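Local coordinates for succinoglycan biosynthesis protein (Bacillus cereus ATCC 14579, PDB 3B55) that binds a calcium ion and, as an erythromycin esterase-like protein of uncertain function, may take part in succinoglycan biosynthesis, at residues L110-G115 and I302-N307; I169-Q174 and E289-T294. The protein carries 1 engineered substitution. All coordinates share one frame; numbering follows the deposited sequence.

Interaction 1 of 2, residues L110-G115 and I302-N307. With CA (calcium ion), chain B.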
ATOM      1  N   LEU A 110      -6.504  -0.149   7.909  1.00  9.29           N
ATOM      2  CA  LEU A 110      -5.217   0.180   7.344  1.00 10.34           C
ATOM      3  C   LEU A 110      -4.861  -0.951   6.393  1.00 11.61           C
ATOM      4  O   LEU A 110      -4.647  -2.091   6.820  1.00 10.34           O
ATOM      5  CB  LEU A 110      -4.149   0.291   8.435  1.00 12.30           C
ATOM      6  CG  LEU A 110      -2.712   0.505   7.926  1.00  7.55           C
ATOM      7  CD1 LEU A 110      -2.630   1.785   7.125  1.00  8.67           C
ATOM      8  CD2 LEU A 110      -1.753   0.580   9.107  1.00 13.13           C
ATOM      9  N   VAL A 111      -4.837  -0.635   5.105  1.00  8.08           N
ATOM     10  CA  VAL A 111      -4.488  -1.611   4.095  1.00 10.35           C
ATOM     11  C   VAL A 111      -3.023  -1.383   3.754  1.00  9.88           C
ATOM     12  O   VAL A 111      -2.637  -0.319   3.265  1.00 11.37           O
ATOM     13  CB  VAL A 111      -5.356  -1.464   2.825  1.00  8.81           C
ATOM     14  CG1 VAL A 111      -4.892  -2.448   1.765  1.00  9.26           C
ATOM     15  CG2 VAL A 111      -6.819  -1.734   3.172  1.00  5.01           C
ATOM     16  N   LEU A 112      -2.210  -2.390   4.027  1.00 10.21           N
ATOM     17  CA  LEU A 112      -0.783  -2.302   3.769  1.00 12.39           C
ATOM     18  C   LEU A 112      -0.400  -2.955   2.475  1.00 10.34           C
ATOM     19  O   LEU A 112      -1.017  -3.931   2.040  1.00  8.60           O
ATOM     20  CB  LEU A 112       0.023  -3.000   4.869  1.00 11.99           C
ATOM     21  CG  LEU A 112      -0.064  -2.514   6.308  1.00 13.59           C
ATOM     22  CD1 LEU A 112       0.707  -3.486   7.175  1.00 19.20           C
ATOM     23  CD2 LEU A 112       0.499  -1.105   6.444  1.00 15.79           C
ATOM     24  N   GLU A 113       0.651  -2.410   1.882  1.00 12.04           N
ATOM     25  CA  GLU A 113       1.187  -2.949   0.661  1.00 13.33           C
ATOM     26  C   GLU A 113       1.972  -4.164   1.167  1.00 13.27           C
ATOM     27  O   GLU A 113       3.202  -4.244   1.063  1.00 10.59           O
ATOM     28  CB  GLU A 113       2.128  -1.950   0.028  1.00 12.44           C
ATOM     29  CG  GLU A 113       2.578  -2.359  -1.315  1.00 16.66           C
ATOM     30  CD  GLU A 113       3.902  -1.773  -1.620  1.00 17.88           C
ATOM     31  OE1 GLU A 113       4.006  -0.542  -1.829  1.00 16.56           O
ATOM     32  OE2 GLU A 113       4.841  -2.574  -1.625  1.00 17.09           O
ATOM     33  N   GLU A 114       1.233  -5.103   1.742  1.00 15.74           N
ATOM     34  CA  GLU A 114       1.807  -6.319   2.298  1.00 17.22           C
ATOM     35  C   GLU A 114       0.919  -7.491   1.890  1.00 14.35           C
ATOM     36  O   GLU A 114      -0.259  -7.310   1.581  1.00 13.43           O
ATOM     37  CB  GLU A 114       1.861  -6.182   3.826  1.00 19.56           C
ATOM     38  CG  GLU A 114       2.442  -7.370   4.569  1.00 24.02           C
ATOM     39  CD  GLU A 114       3.854  -7.682   4.129  1.00 29.47           C
ATOM     40  OE1 GLU A 114       4.020  -8.244   3.026  1.00 32.26           O
ATOM     41  OE2 GLU A 114       4.794  -7.359   4.883  1.00 28.41           O
ATOM     42  N   GLY A 115       1.488  -8.688   1.878  1.00 10.13           N
ATOM     43  CA  GLY A 115       0.715  -9.855   1.503  1.00 10.05           C
ATOM     44  C   GLY A 115      -0.523 -10.000   2.366  1.00  7.22           C
ATOM     45  O   GLY A 115      -0.482  -9.791   3.580  1.00  6.91           O
ATOM     46  N   ILE A 302      -7.456   3.329   4.846  1.00 10.11           N
ATOM     47  CA  ILE A 302      -6.191   4.005   4.559  1.00 12.62           C
ATOM     48  C   ILE A 302      -5.292   3.045   3.783  1.00 10.10           C
ATOM     49  O   ILE A 302      -4.899   2.010   4.307  1.00 12.41           O
ATOM     50  CB  ILE A 302      -5.435   4.390   5.848  1.00  8.44           C
ATOM     51  CG1 ILE A 302      -6.284   5.335   6.696  1.00 15.96           C
ATOM     52  CG2 ILE A 302      -4.119   5.052   5.496  1.00  8.99           C
ATOM     53  CD1 ILE A 302      -5.619   5.753   7.982  1.00  8.53           C
ATOM     54  N   VAL A 303      -4.959   3.386   2.545  1.00 10.69           N
ATOM     55  CA  VAL A 303      -4.103   2.520   1.743  1.00 11.76           C
ATOM     56  C   VAL A 303      -2.658   2.991   1.873  1.00 11.30           C
ATOM     57  O   VAL A 303      -2.260   3.995   1.296  1.00 13.37           O
ATOM     58  CB  VAL A 303      -4.525   2.535   0.264  1.00 13.51           C
ATOM     59  CG1 VAL A 303      -3.641   1.586  -0.536  1.00 12.89           C
ATOM     60  CG2 VAL A 303      -5.986   2.133   0.151  1.00 10.99           C
ATOM     61  N   TRP A 304      -1.892   2.241   2.652  1.00 12.37           N
ATOM     62  CA  TRP A 304      -0.497   2.524   2.919  1.00 11.93           C
ATOM     63  C   TRP A 304       0.393   1.702   1.990  1.00 13.57           C
ATOM     64  O   TRP A 304       0.422   0.467   2.071  1.00 13.88           O
ATOM     65  CB  TRP A 304      -0.224   2.190   4.389  1.00  9.64           C
ATOM     66  CG  TRP A 304       1.202   2.179   4.825  1.00 15.37           C
ATOM     67  CD1 TRP A 304       2.219   1.422   4.312  1.00 12.83           C
ATOM     68  CD2 TRP A 304       1.750   2.880   5.947  1.00 12.00           C
ATOM     69  NE1 TRP A 304       3.360   1.601   5.053  1.00 15.08           N
ATOM     70  CE2 TRP A 304       3.102   2.490   6.062  1.00 13.07           C
ATOM     71  CE3 TRP A 304       1.229   3.795   6.868  1.00 15.84           C
ATOM     72  CZ2 TRP A 304       3.944   2.986   7.066  1.00 13.13           C
ATOM     73  CZ3 TRP A 304       2.070   4.289   7.871  1.00 16.57           C
ATOM     74  CH2 TRP A 304       3.409   3.881   7.960  1.00 11.14           C
ATOM     75  N   GLY A 305       1.116   2.401   1.117  1.00  9.94           N
ATOM     76  CA  GLY A 305       2.012   1.743   0.180  1.00  8.02           C
ATOM     77  C   GLY A 305       2.969   2.718  -0.497  1.00  9.76           C
ATOM     78  O   GLY A 305       3.081   3.874  -0.097  1.00 12.42           O
ATOM     79  N   HIS A 306       3.665   2.250  -1.524  1.00  9.36           N
ATOM     80  CA  HIS A 306       4.628   3.071  -2.259  1.00 10.37           C
ATOM     81  C   HIS A 306       3.908   4.152  -3.081  1.00 13.28           C
ATOM     82  O   HIS A 306       2.761   3.957  -3.511  1.00 13.60           O
ATOM     83  CB  HIS A 306       5.459   2.157  -3.176  1.00  9.92           C
ATOM     84  CG  HIS A 306       6.638   2.825  -3.811  1.00  7.57           C
ATOM     85  ND1 HIS A 306       6.513   3.747  -4.828  1.00 12.22           N
ATOM     86  CD2 HIS A 306       7.966   2.695  -3.582  1.00  7.87           C
ATOM     87  CE1 HIS A 306       7.713   4.155  -5.200  1.00 11.26           C
ATOM     88  NE2 HIS A 306       8.613   3.532  -4.458  1.00 13.74           N
ATOM     89  N   ASN A 307       4.565   5.296  -3.280  1.00 12.55           N
ATOM     90  CA  ASN A 307       3.988   6.393  -4.069  1.00 12.37           C
ATOM     91  C   ASN A 307       3.445   5.893  -5.405  1.00 12.19           C
ATOM     92  O   ASN A 307       2.399   6.348  -5.877  1.00 11.67           O
ATOM     93  CB  ASN A 307       5.041   7.475  -4.356  1.00 10.73           C
ATOM     94  CG  ASN A 307       5.152   8.509  -3.243  1.00 13.95           C
ATOM     95  OD1 ASN A 307       6.005   9.396  -3.291  1.00 14.74           O
ATOM     96  ND2 ASN A 307       4.284   8.411  -2.247  1.00  9.32           N
TER
HETATM   97 CA    CA B 501       6.594  -1.723  -2.932  1.00 11.37          CA
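W304 lies alongside L112, both side chains pointing the same way, and the L112 methyl CD2 covers one face of the indole. L112 CD2 sits 3.9 Å from the centroid of the five-membered ring of W304, 21° off the normal, a CH-pi contact. L110 crosses the tryptophan at a slant, its CD1 3.7 Å from W304 CB and 3.9 Å from I302 CG2. V111 and V303 point to the other side of the sheet.

Under these side chains the two strands run parallel, tied by V111 N to I302 O (2.8 Å) and W304 N to V111 O (2.7 Å, nearly straight on to the carbonyl), with a weaker E113 N to W304 O bond following.

Beyond L112 the chain turns a corner, and E113 points toward the other strand: CG is anti to the backbone N (chi1 -172°). E113 OE1 accepts the H306 backbone N-H at 2.8 Å, while E113 OE2 binds the calcium ion at 2.3 Å; H85 is the other protein ligand. H306 ND1 hydrogen-bonds G308 N, capping the helix that follows, and NE2 hydrogen-bonds G407 O. Held at both oxygens, the E113 carboxylate has its rotation fixed by the H306 N-H and the metal together.

Interaction 2 of 2, residues I169-Q174 and E289-T294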
ATOM      1  N   ILE A 169      -5.204  -4.924   7.058  1.00  9.23           N
ATOM      2  CA  ILE A 169      -5.393  -5.756   5.871  1.00  9.93           C
ATOM      3  C   ILE A 169      -4.182  -5.691   4.938  1.00  9.53           C
ATOM      4  O   ILE A 169      -3.482  -4.678   4.876  1.00 11.40           O
ATOM      5  CB  ILE A 169      -6.658  -5.304   5.060  1.00  9.85           C
ATOM      6  CG1 ILE A 169      -7.933  -5.540   5.875  1.00 12.07           C
ATOM      7  CG2 ILE A 169      -6.739  -6.047   3.733  1.00  8.79           C
ATOM      8  CD1 ILE A 169      -8.305  -4.379   6.769  1.00 18.25           C
ATOM      9  N   GLY A 170      -3.951  -6.783   4.218  1.00  8.52           N
ATOM     10  CA  GLY A 170      -2.856  -6.847   3.269  1.00  6.34           C
ATOM     11  C   GLY A 170      -3.436  -6.951   1.866  1.00 10.11           C
ATOM     12  O   GLY A 170      -4.242  -7.843   1.581  1.00  9.11           O
HETATM   13  N   MSE A 171      -3.038  -6.051   0.975  1.00 11.02           N
HETATM   14  CA  MSE A 171      -3.563  -6.090  -0.378  1.00 15.24           C
HETATM   15  C   MSE A 171      -2.652  -6.808  -1.377  1.00 14.15           C
HETATM   16  O   MSE A 171      -3.066  -7.072  -2.508  1.00 12.35           O
HETATM   17  CB  MSE A 171      -3.849  -4.668  -0.862  1.00 13.36           C
HETATM   18  CG  MSE A 171      -2.610  -3.833  -1.117  1.00 16.79           C
HETATM   19 SE   MSE A 171      -3.036  -2.036  -1.715  1.00 30.50          SE
HETATM   20  CE  MSE A 171      -1.360  -1.171  -1.266  1.00 16.39           C
ATOM     21  N   ASP A 172      -1.427  -7.138  -0.968  1.00 11.53           N
ATOM     22  CA  ASP A 172      -0.498  -7.808  -1.879  1.00 12.48           C
ATOM     23  C   ASP A 172      -0.685  -9.322  -1.946  1.00 14.02           C
ATOM     24  O   ASP A 172      -1.193  -9.938  -1.008  1.00 10.84           O
ATOM     25  CB  ASP A 172       0.948  -7.490  -1.503  1.00 10.63           C
ATOM     26  CG  ASP A 172       1.865  -7.499  -2.699  1.00 12.51           C
ATOM     27  OD1 ASP A 172       1.442  -8.003  -3.762  1.00 13.90           O
ATOM     28  OD2 ASP A 172       3.008  -7.012  -2.582  1.00 17.98           O
ATOM     29  N   ILE A 173      -0.251  -9.911  -3.061  1.00 16.36           N
ATOM     30  CA  ILE A 173      -0.382 -11.349  -3.293  1.00 17.49           C
ATOM     31  C   ILE A 173       0.884 -12.029  -3.824  1.00 19.56           C
ATOM     32  O   ILE A 173       0.824 -12.760  -4.812  1.00 18.57           O
ATOM     33  CB  ILE A 173      -1.495 -11.627  -4.316  1.00 19.06           C
ATOM     34  CG1 ILE A 173      -1.233 -10.801  -5.579  1.00 14.89           C
ATOM     35  CG2 ILE A 173      -2.850 -11.300  -3.724  1.00 18.39           C
ATOM     36  CD1 ILE A 173      -2.139 -11.144  -6.741  1.00 22.08           C
ATOM     37  N   GLN A 174       2.021 -11.807  -3.179  1.00 18.19           N
ATOM     38  CA  GLN A 174       3.252 -12.428  -3.635  1.00 20.86           C
ATOM     39  C   GLN A 174       3.261 -13.890  -3.193  1.00 19.60           C
ATOM     40  O   GLN A 174       4.158 -14.660  -3.544  1.00 17.73           O
ATOM     41  CB  GLN A 174       4.453 -11.674  -3.063  1.00 21.76           C
ATOM     42  CG  GLN A 174       4.294 -10.161  -3.153  1.00 36.45           C
ATOM     43  CD  GLN A 174       5.527  -9.462  -3.695  1.00 49.66           C
ATOM     44  OE1 GLN A 174       5.920  -9.672  -4.843  1.00 53.11           O
ATOM     45  NE2 GLN A 174       6.143  -8.623  -2.868  1.00 52.64           N
ATOM     46  N   GLU A 289      -8.401  -4.309  -5.979  1.00  6.11           N
ATOM     47  CA  GLU A 289      -9.589  -5.059  -5.575  1.00 13.05           C
ATOM     48  C   GLU A 289      -9.610  -5.323  -4.079  1.00 10.18           C
ATOM     49  O   GLU A 289     -10.661  -5.250  -3.445  1.00 13.68           O
ATOM     50  CB  GLU A 289      -9.670  -6.400  -6.326  1.00 11.16           C
ATOM     51  CG  GLU A 289      -9.836  -6.278  -7.834  1.00 15.95           C
ATOM     52  CD  GLU A 289     -10.121  -7.620  -8.507  1.00 20.42           C
ATOM     53  OE1 GLU A 289      -9.825  -8.675  -7.896  1.00 20.64           O
ATOM     54  OE2 GLU A 289     -10.621  -7.617  -9.657  1.00 23.70           O
ATOM     55  N   ASN A 290      -8.445  -5.626  -3.519  1.00  7.25           N
ATOM     56  CA  ASN A 290      -8.350  -5.909  -2.095  1.00  9.58           C
ATOM     57  C   ASN A 290      -8.552  -4.652  -1.266  1.00  6.86           C
ATOM     58  O   ASN A 290      -9.130  -4.708  -0.185  1.00  5.02           O
ATOM     59  CB  ASN A 290      -7.002  -6.565  -1.788  1.00  7.17           C
ATOM     60  CG  ASN A 290      -6.889  -7.947  -2.413  1.00  9.47           C
ATOM     61  OD1 ASN A 290      -5.789  -8.480  -2.608  1.00 11.22           O
ATOM     62  ND2 ASN A 290      -8.039  -8.537  -2.727  1.00  3.85           N
ATOM     63  N   ALA A 291      -8.081  -3.519  -1.780  1.00  8.76           N
ATOM     64  CA  ALA A 291      -8.237  -2.247  -1.090  1.00  5.76           C
ATOM     65  C   ALA A 291      -9.697  -1.805  -1.220  1.00  8.15           C
ATOM     66  O   ALA A 291     -10.263  -1.214  -0.299  1.00  9.57           O
ATOM     67  CB  ALA A 291      -7.322  -1.209  -1.703  1.00  3.86           C
ATOM     68  N   LYS A 292     -10.304  -2.095  -2.369  1.00  8.97           N
ATOM     69  CA  LYS A 292     -11.703  -1.734  -2.597  1.00 10.72           C
ATOM     70  C   LYS A 292     -12.605  -2.599  -1.723  1.00 11.56           C
ATOM     71  O   LYS A 292     -13.546  -2.101  -1.102  1.00 14.18           O
ATOM     72  CB  LYS A 292     -12.087  -1.918  -4.068  1.00 13.46           C
ATOM     73  CG  LYS A 292     -13.540  -1.568  -4.332  1.00 18.85           C
ATOM     74  CD  LYS A 292     -13.844  -1.366  -5.806  1.00 18.59           C
ATOM     75  CE  LYS A 292     -14.314  -2.644  -6.465  1.00 33.30           C
ATOM     76  NZ  LYS A 292     -15.014  -2.334  -7.747  1.00 44.71           N
ATOM     77  N   TRP A 293     -12.315  -3.893  -1.676  1.00  8.99           N
ATOM     78  CA  TRP A 293     -13.100  -4.811  -0.853  1.00  8.87           C
ATOM     79  C   TRP A 293     -13.140  -4.329   0.618  1.00  8.42           C
ATOM     80  O   TRP A 293     -14.185  -4.367   1.268  1.00 10.40           O
ATOM     81  CB  TRP A 293     -12.491  -6.214  -0.921  1.00  8.76           C
ATOM     82  CG  TRP A 293     -13.221  -7.203  -0.085  1.00 10.58           C
ATOM     83  CD1 TRP A 293     -14.270  -7.987  -0.469  1.00 14.89           C
ATOM     84  CD2 TRP A 293     -13.032  -7.443   1.314  1.00  8.50           C
ATOM     85  NE1 TRP A 293     -14.750  -8.696   0.607  1.00 15.32           N
ATOM     86  CE2 TRP A 293     -14.010  -8.378   1.714  1.00  9.61           C
ATOM     87  CE3 TRP A 293     -12.133  -6.951   2.269  1.00  8.29           C
ATOM     88  CZ2 TRP A 293     -14.116  -8.836   3.035  1.00 10.42           C
ATOM     89  CZ3 TRP A 293     -12.238  -7.406   3.587  1.00 13.13           C
ATOM     90  CH2 TRP A 293     -13.225  -8.339   3.955  1.00 10.13           C
ATOM     91  N   THR A 294     -11.999  -3.871   1.129  1.00  8.71           N
ATOM     92  CA  THR A 294     -11.900  -3.396   2.508  1.00  6.29           C
ATOM     93  C   THR A 294     -12.827  -2.211   2.778  1.00  7.98           C
ATOM     94  O   THR A 294     -13.606  -2.223   3.720  1.00  9.92           O
ATOM     95  CB  THR A 294     -10.455  -2.979   2.841  1.00  6.76           C
ATOM     96  OG1 THR A 294      -9.578  -4.087   2.613  1.00  4.98           O
ATOM     97  CG2 THR A 294     -10.346  -2.549   4.305  1.00  6.97           C
TER
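The apolar part of this contact begins with I169 and T294, which reach for each other tip to tip. I169 CD1 stands 3.7 Å from T294 CG2, and I169 CG2 lies 3.6 Å from T294 OG1, so the isoleucine meets both branches of the threonine. Further along the strand, M171, a selenomethionine, sets its CB 3.8 Å from N290 CB. Its CG lies between the backbone N and the carbonyl carbon, and the extended chain beyond leads away from the helix segment, with M171 SE still 4.4 Å from A291 CB. The M171 side chain also packs on V111 and V303, so it fills the angle between helix 278-298 and the sheet.

The clear polar bonds stay within each segment. T294 OG1 donates to N290 O at 2.9 Å, one turn back in the helix, and the same carbonyl takes a longer bond from T294 N. With OG1 beside its own backbone N (chi1 -57°), the hydroxyl can curl back to that carbonyl while CG2 stays against I169. T294 OG1 also lies in the plane of the W293 ring, at its edge. On the strand side, D172 OD1 accepts I173 N at 2.6 Å, 30° out of the carboxylate plane on the anti side, and H283 NE2 is a second donor to the same oxygen.

The segments run roughly antiparallel, at 152°, their axes 7.8 Å apart: helix 278-298 passes over the sheet face that carries V111 and V303, on the way to strand 301-306. Chemically, the helix can put a threonine against a hydrocarbon surface because the hydroxyl's proton is spent on the helix's own backbone, which settles a buried polar group without calling on the strand.

In the fold
Both contacts reach the same sheet, their centres 8 Å apart. Strand 109-112 of interaction 1 is flanked by strand 301-306 and by strand 167-172 of interaction 2. L112 N to I169 O and E114 O to D172 N, both 2.8 Å, are probable hydrogen bonds between the contacts, and V111 CG1 packs 3.6 Å from M171 CB. Helix 278-298 runs directly into strand 301-306. Along the chain, interaction 2 is nested within the loop closed by interaction 1. Interaction 1 supplies the calcium ligand E113. The M171 side chain comes within about 4 Å of the E113 side chain and about 8 Å of the ion (nearest atoms): it packs beside the ligand but is no ligand itself.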